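Local coordinates for protection of telomeres protein poz1 (Schizosaccharomyces pombe, PDB 5WE0) that binds telomeric DNA and negatively regulates telomerase and telomere length, at residues A[16-19]-A[23-26]; A[58-63]-A[100-105]; A[222-227]-A[233-238]. All coordinates share one frame; numbering follows the deposited sequence.

Contact 1 (A[16-19]-A[23-26]); sequences TFFI and HYDM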
loop_
_atom_site.group_PDB
_atom_site.type_symbol
_atom_site.label_atom_id
_atom_site.label_comp_id
_atom_site.label_asym_id
_atom_site.label_seq_id
_atom_site.Cartn_x
_atom_site.Cartn_y
_atom_site.Cartn_z
ATOM N N THR A 16 -17.527 -8.730 -0.446
ATOM C CA THR A 16 -18.064 -9.092 -1.752
ATOM C C THR A 16 -17.838 -8.002 -2.778
ATOM O O THR A 16 -17.971 -8.264 -3.979
ATOM C CB THR A 16 -19.557 -9.447 -1.658
ATOM O OG1 THR A 16 -20.355 -8.254 -1.737
ATOM C CG2 THR A 16 -19.862 -10.220 -0.359
ATOM N N PHE A 17 -17.563 -6.772 -2.346
ATOM C CA PHE A 17 -17.194 -5.754 -3.318
ATOM C C PHE A 17 -15.682 -5.676 -3.505
ATOM O O PHE A 17 -15.208 -5.343 -4.601
ATOM C CB PHE A 17 -17.723 -4.367 -2.899
ATOM C CG PHE A 17 -19.206 -4.177 -3.123
ATOM C CD1 PHE A 17 -20.121 -4.560 -2.158
ATOM C CD2 PHE A 17 -19.681 -3.652 -4.313
ATOM C CE1 PHE A 17 -21.494 -4.403 -2.359
ATOM C CE2 PHE A 17 -21.055 -3.499 -4.527
ATOM C CZ PHE A 17 -21.957 -3.873 -3.542
ATOM N N PHE A 18 -14.912 -5.978 -2.465
ATOM C CA PHE A 18 -13.482 -5.668 -2.505
ATOM C C PHE A 18 -12.624 -6.808 -3.039
ATOM O O PHE A 18 -11.667 -6.560 -3.779
ATOM C CB PHE A 18 -12.982 -5.271 -1.106
ATOM C CG PHE A 18 -13.234 -3.831 -0.767
ATOM C CD1 PHE A 18 -13.855 -2.989 -1.693
ATOM C CD2 PHE A 18 -12.832 -3.307 0.463
ATOM C CE1 PHE A 18 -14.093 -1.645 -1.393
ATOM C CE2 PHE A 18 -13.057 -1.957 0.770
ATOM C CZ PHE A 18 -13.687 -1.126 -0.160
ATOM N N ILE A 19 -12.944 -8.050 -2.688
ATOM C CA ILE A 19 -12.076 -9.173 -3.024
ATOM C C ILE A 19 -12.210 -9.485 -4.509
ATOM O O ILE A 19 -13.310 -9.715 -5.019
ATOM C CB ILE A 19 -12.392 -10.389 -2.142
ATOM C CG1 ILE A 19 -12.061 -10.042 -0.688
ATOM C CG2 ILE A 19 -11.582 -11.586 -2.581
ATOM C CD1 ILE A 19 -12.177 -11.184 0.284
ATOM N N HIS A 23 -7.135 -7.023 -9.509
ATOM C CA HIS A 23 -7.046 -5.909 -8.573
ATOM C C HIS A 23 -8.352 -5.129 -8.505
ATOM O O HIS A 23 -9.011 -4.896 -9.525
ATOM C CB HIS A 23 -5.897 -4.977 -8.955
ATOM C CG HIS A 23 -4.558 -5.636 -8.938
ATOM N ND1 HIS A 23 -4.082 -6.325 -7.841
ATOM C CD2 HIS A 23 -3.596 -5.726 -9.889
ATOM C CE1 HIS A 23 -2.875 -6.793 -8.110
ATOM N NE2 HIS A 23 -2.554 -6.443 -9.345
ATOM N N TYR A 24 -8.704 -4.707 -7.298
ATOM C CA TYR A 24 -9.891 -3.896 -7.103
ATOM C C TYR A 24 -9.723 -2.508 -7.729
ATOM O O TYR A 24 -8.622 -1.945 -7.797
ATOM C CB TYR A 24 -10.204 -3.774 -5.612
ATOM C CG TYR A 24 -11.292 -2.771 -5.331
ATOM C CD1 TYR A 24 -12.637 -3.110 -5.463
ATOM C CD2 TYR A 24 -10.975 -1.462 -4.995
ATOM C CE1 TYR A 24 -13.642 -2.165 -5.233
ATOM C CE2 TYR A 24 -11.962 -0.523 -4.765
ATOM C CZ TYR A 24 -13.290 -0.879 -4.878
ATOM O OH TYR A 24 -14.247 0.082 -4.650
ATOM N N ASP A 25 -10.835 -1.965 -8.214
ATOM C CA ASP A 25 -10.909 -0.560 -8.598
ATOM C C ASP A 25 -12.330 -0.082 -8.330
ATOM O O ASP A 25 -13.283 -0.848 -8.480
ATOM C CB ASP A 25 -10.524 -0.334 -10.069
ATOM C CG ASP A 25 -10.555 1.160 -10.477
ATOM O OD1 ASP A 25 -10.281 2.062 -9.637
ATOM O OD2 ASP A 25 -10.868 1.427 -11.660
ATOM N N MET A 26 -12.478 1.180 -7.932
ATOM C CA MET A 26 -13.814 1.658 -7.613
ATOM C C MET A 26 -14.579 1.917 -8.900
ATOM O O MET A 26 -14.098 2.625 -9.784
ATOM C CB MET A 26 -13.798 2.922 -6.761
ATOM C CG MET A 26 -15.235 3.307 -6.389
ATOM S SD MET A 26 -15.531 3.336 -4.597
ATOM C CE MET A 26 -14.800 4.914 -4.196
#

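Contact 2 (A[58-63]-A[100-105]); sequences IAFIEY and LERLEN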
loop_
_atom_site.group_PDB
_atom_site.type_symbol
_atom_site.label_atom_id
_atom_site.label_comp_id
_atom_site.label_asym_id
_atom_site.label_seq_id
_atom_site.Cartn_x
_atom_site.Cartn_y
_atom_site.Cartn_z
ATOM N N ILE A 58 -5.490 -4.711 1.477
ATOM C CA ILE A 58 -5.134 -5.073 0.105
ATOM C C ILE A 58 -5.918 -4.230 -0.881
ATOM O O ILE A 58 -5.369 -3.747 -1.877
ATOM C CB ILE A 58 -5.361 -6.584 -0.135
ATOM C CG1 ILE A 58 -4.294 -7.405 0.586
ATOM C CG2 ILE A 58 -5.373 -6.918 -1.617
ATOM C CD1 ILE A 58 -4.575 -8.895 0.576
ATOM N N ALA A 59 -7.222 -4.074 -0.638
ATOM C CA ALA A 59 -8.050 -3.254 -1.511
ATOM C C ALA A 59 -7.592 -1.803 -1.485
ATOM O O ALA A 59 -7.515 -1.151 -2.533
ATOM C CB ALA A 59 -9.519 -3.363 -1.091
ATOM N N PHE A 60 -7.224 -1.301 -0.304
ATOM C CA PHE A 60 -6.701 0.057 -0.224
ATOM C C PHE A 60 -5.461 0.209 -1.088
ATOM O O PHE A 60 -5.348 1.159 -1.864
ATOM C CB PHE A 60 -6.361 0.449 1.211
ATOM C CG PHE A 60 -5.670 1.772 1.273
ATOM C CD1 PHE A 60 -6.394 2.948 1.130
ATOM C CD2 PHE A 60 -4.281 1.846 1.354
ATOM C CE1 PHE A 60 -5.747 4.170 1.133
ATOM C CE2 PHE A 60 -3.637 3.062 1.347
ATOM C CZ PHE A 60 -4.367 4.223 1.234
ATOM N N ILE A 61 -4.528 -0.734 -0.976
ATOM C CA ILE A 61 -3.292 -0.661 -1.753
ATOM C C ILE A 61 -3.592 -0.721 -3.249
ATOM O O ILE A 61 -3.019 0.035 -4.041
ATOM C CB ILE A 61 -2.328 -1.794 -1.324
ATOM C CG1 ILE A 61 -1.842 -1.555 0.102
ATOM C CG2 ILE A 61 -1.175 -1.932 -2.318
ATOM C CD1 ILE A 61 -1.150 -0.185 0.301
ATOM N N GLU A 62 -4.481 -1.637 -3.660
ATOM C CA GLU A 62 -4.853 -1.715 -5.070
ATOM C C GLU A 62 -5.497 -0.409 -5.549
ATOM O O GLU A 62 -5.256 0.035 -6.676
ATOM C CB GLU A 62 -5.801 -2.895 -5.281
ATOM C CG GLU A 62 -5.147 -4.262 -4.989
ATOM C CD GLU A 62 -6.132 -5.408 -5.095
ATOM O OE1 GLU A 62 -7.334 -5.187 -4.788
ATOM O OE2 GLU A 62 -5.705 -6.535 -5.478
ATOM N N TYR A 63 -6.341 0.207 -4.714
ATOM C CA TYR A 63 -7.021 1.440 -5.104
ATOM C C TYR A 63 -6.050 2.617 -5.095
ATOM O O TYR A 63 -5.909 3.329 -6.093
ATOM C CB TYR A 63 -8.200 1.691 -4.152
ATOM C CG TYR A 63 -9.072 2.909 -4.475
ATOM C CD1 TYR A 63 -9.546 3.135 -5.764
ATOM C CD2 TYR A 63 -9.434 3.817 -3.479
ATOM C CE1 TYR A 63 -10.342 4.247 -6.053
ATOM C CE2 TYR A 63 -10.230 4.918 -3.760
ATOM C CZ TYR A 63 -10.679 5.121 -5.043
ATOM O OH TYR A 63 -11.464 6.200 -5.322
ATOM N N LEU A 100 2.069 2.854 3.362
ATOM C CA LEU A 100 3.223 2.012 3.691
ATOM C C LEU A 100 2.988 1.225 4.966
ATOM O O LEU A 100 3.448 0.084 5.096
ATOM C CB LEU A 100 4.488 2.848 3.834
ATOM C CG LEU A 100 5.100 3.339 2.519
ATOM C CD1 LEU A 100 6.084 4.485 2.786
ATOM C CD2 LEU A 100 5.754 2.166 1.807
ATOM N N GLU A 101 2.297 1.827 5.921
ATOM C CA GLU A 101 1.972 1.094 7.122
ATOM C C GLU A 101 1.012 -0.046 6.807
ATOM O O GLU A 101 1.167 -1.152 7.330
ATOM C CB GLU A 101 1.408 2.054 8.166
ATOM C CG GLU A 101 1.139 1.395 9.487
ATOM C CD GLU A 101 0.910 2.397 10.605
ATOM O OE1 GLU A 101 0.487 1.978 11.713
ATOM O OE2 GLU A 101 1.180 3.603 10.388
ATOM N N ARG A 102 0.072 0.213 5.903
ATOM C CA ARG A 102 -0.885 -0.796 5.480
ATOM C C ARG A 102 -0.153 -1.925 4.758
ATOM O O ARG A 102 -0.419 -3.102 5.005
ATOM C CB ARG A 102 -1.946 -0.183 4.565
ATOM C CG ARG A 102 -3.003 0.627 5.298
ATOM C CD ARG A 102 -4.103 1.084 4.352
ATOM N NE ARG A 102 -4.501 2.467 4.603
ATOM C CZ ARG A 102 -5.135 2.875 5.696
ATOM N NH1 ARG A 102 -5.449 2.006 6.648
ATOM N NH2 ARG A 102 -5.458 4.153 5.840
ATOM N N LEU A 103 0.770 -1.566 3.868
ATOM C CA LEU A 103 1.535 -2.566 3.137
ATOM C C LEU A 103 2.337 -3.430 4.100
ATOM O O LEU A 103 2.455 -4.652 3.931
ATOM C CB LEU A 103 2.462 -1.884 2.149
ATOM C CG LEU A 103 3.037 -2.809 1.095
ATOM C CD1 LEU A 103 1.926 -3.358 0.201
ATOM C CD2 LEU A 103 4.096 -2.050 0.287
ATOM N N GLU A 104 2.886 -2.805 5.123
ATOM C CA GLU A 104 3.628 -3.543 6.132
ATOM C C GLU A 104 2.726 -4.481 6.935
ATOM O O GLU A 104 3.140 -5.602 7.254
ATOM C CB GLU A 104 4.355 -2.542 7.024
ATOM C CG GLU A 104 5.228 -3.130 8.083
ATOM C CD GLU A 104 6.002 -2.039 8.784
ATOM O OE1 GLU A 104 5.377 -1.302 9.578
ATOM O OE2 GLU A 104 7.228 -1.925 8.539
ATOM N N ASN A 105 1.494 -4.055 7.271
ATOM C CA ASN A 105 0.559 -4.972 7.933
ATOM C C ASN A 105 0.288 -6.187 7.056
ATOM O O ASN A 105 0.287 -7.320 7.543
ATOM C CB ASN A 105 -0.769 -4.284 8.257
ATOM C CG ASN A 105 -0.630 -3.129 9.251
ATOM O OD1 ASN A 105 0.381 -2.993 9.941
ATOM N ND2 ASN A 105 -1.651 -2.262 9.290
#

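Contact 3 (A[222-227]-A[233-238]); sequences CTKLQL and YDFKQR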
loop_
_atom_site.group_PDB
_atom_site.type_symbol
_atom_site.label_atom_id
_atom_site.label_comp_id
_atom_site.label_asym_id
_atom_site.label_seq_id
_atom_site.Cartn_x
_atom_site.Cartn_y
_atom_site.Cartn_z
ATOM N N CYS A 222 0.934 -12.399 -5.466
ATOM C CA CYS A 222 1.692 -13.420 -4.758
ATOM C C CYS A 222 1.145 -13.621 -3.355
ATOM O O CYS A 222 0.875 -14.756 -2.932
ATOM C CB CYS A 222 3.165 -13.007 -4.699
ATOM S SG CYS A 222 4.291 -14.252 -3.976
ATOM N N THR A 223 0.913 -12.515 -2.647
ATOM C CA THR A 223 0.383 -12.579 -1.289
ATOM C C THR A 223 -1.003 -13.213 -1.262
ATOM O O THR A 223 -1.267 -14.089 -0.435
ATOM C CB THR A 223 0.325 -11.169 -0.692
ATOM O OG1 THR A 223 1.644 -10.623 -0.625
ATOM C CG2 THR A 223 -0.245 -11.193 0.703
ATOM N N LYS A 224 -1.889 -12.798 -2.186
ATOM C CA LYS A 224 -3.236 -13.368 -2.275
ATOM C C LYS A 224 -3.180 -14.871 -2.477
ATOM O O LYS A 224 -3.925 -15.623 -1.838
ATOM C CB LYS A 224 -4.014 -12.755 -3.441
ATOM C CG LYS A 224 -4.609 -11.372 -3.246
ATOM C CD LYS A 224 -5.509 -11.058 -4.464
ATOM C CE LYS A 224 -5.903 -9.600 -4.512
ATOM N NZ LYS A 224 -6.316 -9.161 -5.869
ATOM N N LEU A 225 -2.327 -15.321 -3.397
ATOM C CA LEU A 225 -2.205 -16.752 -3.670
ATOM C C LEU A 225 -1.747 -17.518 -2.427
ATOM O O LEU A 225 -2.396 -18.482 -2.026
ATOM C CB LEU A 225 -1.256 -16.975 -4.850
ATOM C CG LEU A 225 -1.072 -18.421 -5.296
ATOM C CD1 LEU A 225 -2.382 -18.874 -5.857
ATOM C CD2 LEU A 225 0.000 -18.575 -6.357
ATOM N N GLN A 226 -0.667 -17.069 -1.768
ATOM C CA GLN A 226 -0.164 -17.772 -0.578
ATOM C C GLN A 226 -1.215 -17.858 0.516
ATOM O O GLN A 226 -1.323 -18.877 1.211
ATOM C CB GLN A 226 1.064 -17.078 0.034
ATOM C CG GLN A 226 2.181 -16.815 -0.899
ATOM C CD GLN A 226 3.346 -16.011 -0.279
ATOM O OE1 GLN A 226 3.559 -15.972 0.938
ATOM N NE2 GLN A 226 4.068 -15.336 -1.132
ATOM N N LEU A 227 -1.924 -16.765 0.755
ATOM C CA LEU A 227 -2.920 -16.764 1.819
ATOM C C LEU A 227 -4.034 -17.762 1.535
ATOM O O LEU A 227 -4.482 -18.467 2.441
ATOM C CB LEU A 227 -3.487 -15.357 1.987
ATOM C CG LEU A 227 -2.500 -14.322 2.538
ATOM C CD1 LEU A 227 -3.141 -12.955 2.507
ATOM C CD2 LEU A 227 -2.062 -14.652 3.962
ATOM N N TYR A 233 -7.901 -18.157 3.866
ATOM C CA TYR A 233 -8.472 -17.012 3.176
ATOM C C TYR A 233 -9.018 -17.468 1.832
ATOM O O TYR A 233 -8.533 -18.432 1.233
ATOM C CB TYR A 233 -7.413 -15.913 2.979
ATOM C CG TYR A 233 -6.771 -15.420 4.265
ATOM C CD1 TYR A 233 -5.730 -16.128 4.862
ATOM C CD2 TYR A 233 -7.177 -14.233 4.861
ATOM C CE1 TYR A 233 -5.125 -15.672 6.022
ATOM C CE2 TYR A 233 -6.578 -13.770 6.037
ATOM C CZ TYR A 233 -5.550 -14.486 6.601
ATOM O OH TYR A 233 -4.949 -14.025 7.758
ATOM N N ASP A 234 -9.992 -16.718 1.327
ATOM C CA ASP A 234 -10.471 -16.879 -0.039
ATOM C C ASP A 234 -10.270 -15.540 -0.719
ATOM O O ASP A 234 -10.901 -14.547 -0.342
ATOM C CB ASP A 234 -11.931 -17.341 -0.068
ATOM C CG ASP A 234 -12.494 -17.477 -1.477
ATOM O OD1 ASP A 234 -11.759 -17.318 -2.482
ATOM O OD2 ASP A 234 -13.690 -17.837 -1.573
ATOM N N PHE A 235 -9.367 -15.517 -1.693
ATOM C CA PHE A 235 -9.062 -14.334 -2.482
ATOM C C PHE A 235 -9.365 -14.588 -3.944
ATOM O O PHE A 235 -8.725 -14.014 -4.830
ATOM C CB PHE A 235 -7.608 -13.904 -2.291
ATOM C CG PHE A 235 -7.379 -13.098 -1.032
ATOM C CD1 PHE A 235 -7.754 -11.754 -0.977
ATOM C CD2 PHE A 235 -6.775 -13.670 0.081
ATOM C CE1 PHE A 235 -7.563 -11.014 0.162
ATOM C CE2 PHE A 235 -6.561 -12.929 1.251
ATOM C CZ PHE A 235 -6.966 -11.609 1.300
ATOM N N LYS A 236 -10.306 -15.502 -4.189
ATOM C CA LYS A 236 -10.788 -15.822 -5.528
ATOM C C LYS A 236 -9.629 -16.187 -6.448
ATOM O O LYS A 236 -9.617 -15.864 -7.637
ATOM C CB LYS A 236 -11.626 -14.668 -6.093
ATOM C CG LYS A 236 -12.899 -14.437 -5.283
ATOM C CD LYS A 236 -13.579 -13.093 -5.533
ATOM C CE LYS A 236 -14.862 -12.997 -4.665
ATOM N NZ LYS A 236 -15.634 -11.711 -4.793
ATOM N N GLN A 237 -8.655 -16.904 -5.889
ATOM C CA GLN A 237 -7.478 -17.340 -6.626
ATOM C C GLN A 237 -7.617 -18.768 -7.140
ATOM O O GLN A 237 -6.622 -19.340 -7.597
ATOM C CB GLN A 237 -6.216 -17.237 -5.751
ATOM C CG GLN A 237 -5.829 -15.849 -5.317
ATOM C CD GLN A 237 -5.614 -14.934 -6.505
ATOM O OE1 GLN A 237 -4.693 -15.122 -7.301
ATOM N NE2 GLN A 237 -6.479 -13.947 -6.643
ATOM N N ARG A 238 -8.826 -19.343 -7.092
ATOM C CA ARG A 238 -9.017 -20.748 -7.457
ATOM C C ARG A 238 -8.534 -21.036 -8.879
ATOM O O ARG A 238 -7.834 -22.027 -9.114
ATOM C CB ARG A 238 -10.488 -21.148 -7.275
ATOM C CG ARG A 238 -11.490 -20.458 -8.207
ATOM C CD ARG A 238 -12.759 -21.288 -8.400
ATOM N NE ARG A 238 -13.407 -21.023 -9.688
ATOM C CZ ARG A 238 -13.026 -21.545 -10.854
ATOM N NH1 ARG A 238 -11.977 -22.356 -10.921
ATOM N NH2 ARG A 238 -13.689 -21.239 -11.965
#

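Contact 1 (A[16-19]-A[23-26])
Phe18 points the edge of its ring at the face of Tyr24 in a T-shaped pair, with the ring centroids 4.8 Å apart and the planes at 63°. The contact falls toward the phenolic side of the tyrosine: Phe18 CD1 lies above the rim of the ring, 3.6 Å from Tyr24 CE1, and Phe18 CE1 comes within 3.7 Å of Tyr24 OH. With CG anti to the backbone N (chi1 171°), Tyr24 carries its ring back against the C-terminal end of helix 2-18, where Ile19 is the first residue to leave helical geometry. There the tyrosine also meets backbone, for Phe17 O is 3.5 Å from Tyr24 CD1 and Phe18 O is 3.6 Å from Tyr24 CB. Phe17 contributes its carbonyl, whereas its ring leads off toward Ile33 of helix 31-43. The pair thus closes the short turn that follows the helix. Around it, Phe18 touches Val34 and Ala59 and meets an aromatic ring of the chain of another protein, while Tyr24 N donates to Glu62 OE1. Across the contact itself no hydrogen bond forms. Its cohesion therefore rests on dispersion and on the weak electrostatic match between the hydrogen-bearing edge of Phe18 and the electron-rich face of Tyr24, which probably favours this tilted setting of the two rings.

Contact 2 (A[58-63]-A[100-105])
Arg102 lies over one face of the Phe60 ring in a cation-pi contact, its CZ 4.5 Å from the ring centroid and almost straight above it. The guanidinium does not lie flat on the ring; the two planes are 67° apart, and the edge on the NE side is the part turned down, with Phe60 CE2 in the guanidinium plane and 3.4 Å from Arg102 NE. A bend at chi3 (-138°) swings the end of the arginine chain over the phenylalanine instead of letting it run on straight from the helix. Both side chains leave their backbones toward the facing segment and cross at about a right angle. The helices that carry them, 54-64 and 93-115, belong to the all-helical body of the protein and run closer to antiparallel than parallel: the two short segments have axes 9.6 Å apart at the closest and N-to-C directions 134° from each other. The backbones come nearest at Ile61 and Leu103, with CA atoms 7.1 Å apart; Ile61 is directed at the other helix, and the end of Leu103 swings in to meet it. Ile61 CG1 meets Leu103 CD1 at 4.2 Å, again crossing at about a right angle, a purely apolar contact. Ile61 extends its CD1 to 4.3 Å from Arg102 CB, joining the aliphatic base of the arginine to the apolar pair. The polar end of Arg102 has its strongest partner beyond the two helices, because NH2 forms a salt bridge with an acidic side chain of the chain of another protein, while Phe60 packs on an apolar residue there.

Contact 3 (A[222-227]-A[233-238])
After helix 209-230 the chain doubles back, and the non-helical segment 233-238 runs along the last turns of that helix until Gln237 takes the N-cap position of helix 238-241. Leu227 meets two aromatic residues: its CB is 3.7 Å from Tyr233 CD1, and its CD1 is 3.6 Å from Phe235 CE2. The backbone joins in at the ring edge, where Leu227 O sits near the plane of Tyr233. Phe235 also meets the aliphatic part of Lys224, on the same side of its ring as Leu227, with Lys224 CG 3.9 Å from Phe235 CD1. Beyond CG the lysine is extended, passing Gln237 NE2 with its CD at 3.7 Å before NZ reaches its salt bridge with Glu62. Gln237 bends at chi2 (-57°), which folds its amide back so that NE2 donates to Phe235 O at 2.9 Å in a nearly straight bond (166°); the same NE2 also donates to Glu21 O. Just before it, Lys236 N donates to Asp234 OD1, forming an Asx turn. Replacing Phe235 with an alanine would probably open a gap beside Leu227 and Lys224, leaving the lysine methylenes and Leu227 CD1 without the ring they lean on. Glu228 OE1 accepts from the backbone N of both Phe235 and Gln237, fixing the segment to the helix it follows. The disulfide Cys113–Cys231 links the intervening turn to helix 93-115, which also receives the Tyr233 hydroxyl through Glu109, and Phe235 packs on Ile54 and Ile58 of helix 54-64.

In the fold
From the N terminus, contact 1 closes the turn after helix 2-18, contact 2 then spans 36 residues to pair helix 54-64 with helix 93-115, and contact 3 folds the C-terminal tail back on helix 209-230. None nests in or crosses another; the three follow in series, yet their side chains converge in space. Glu62, on the helix of contact 2, bridges contacts 1 and 3 through His23 and Lys224. Met26 CE of contact 1 packs on Tyr63 OH of contact 2, while Ile19 of contact 1 sets its CG2 against Phe235 CA and accepts from Lys236 NZ through its carbonyl. Helix 54-64 thereby joins the N-terminal turn to the C-terminal tail.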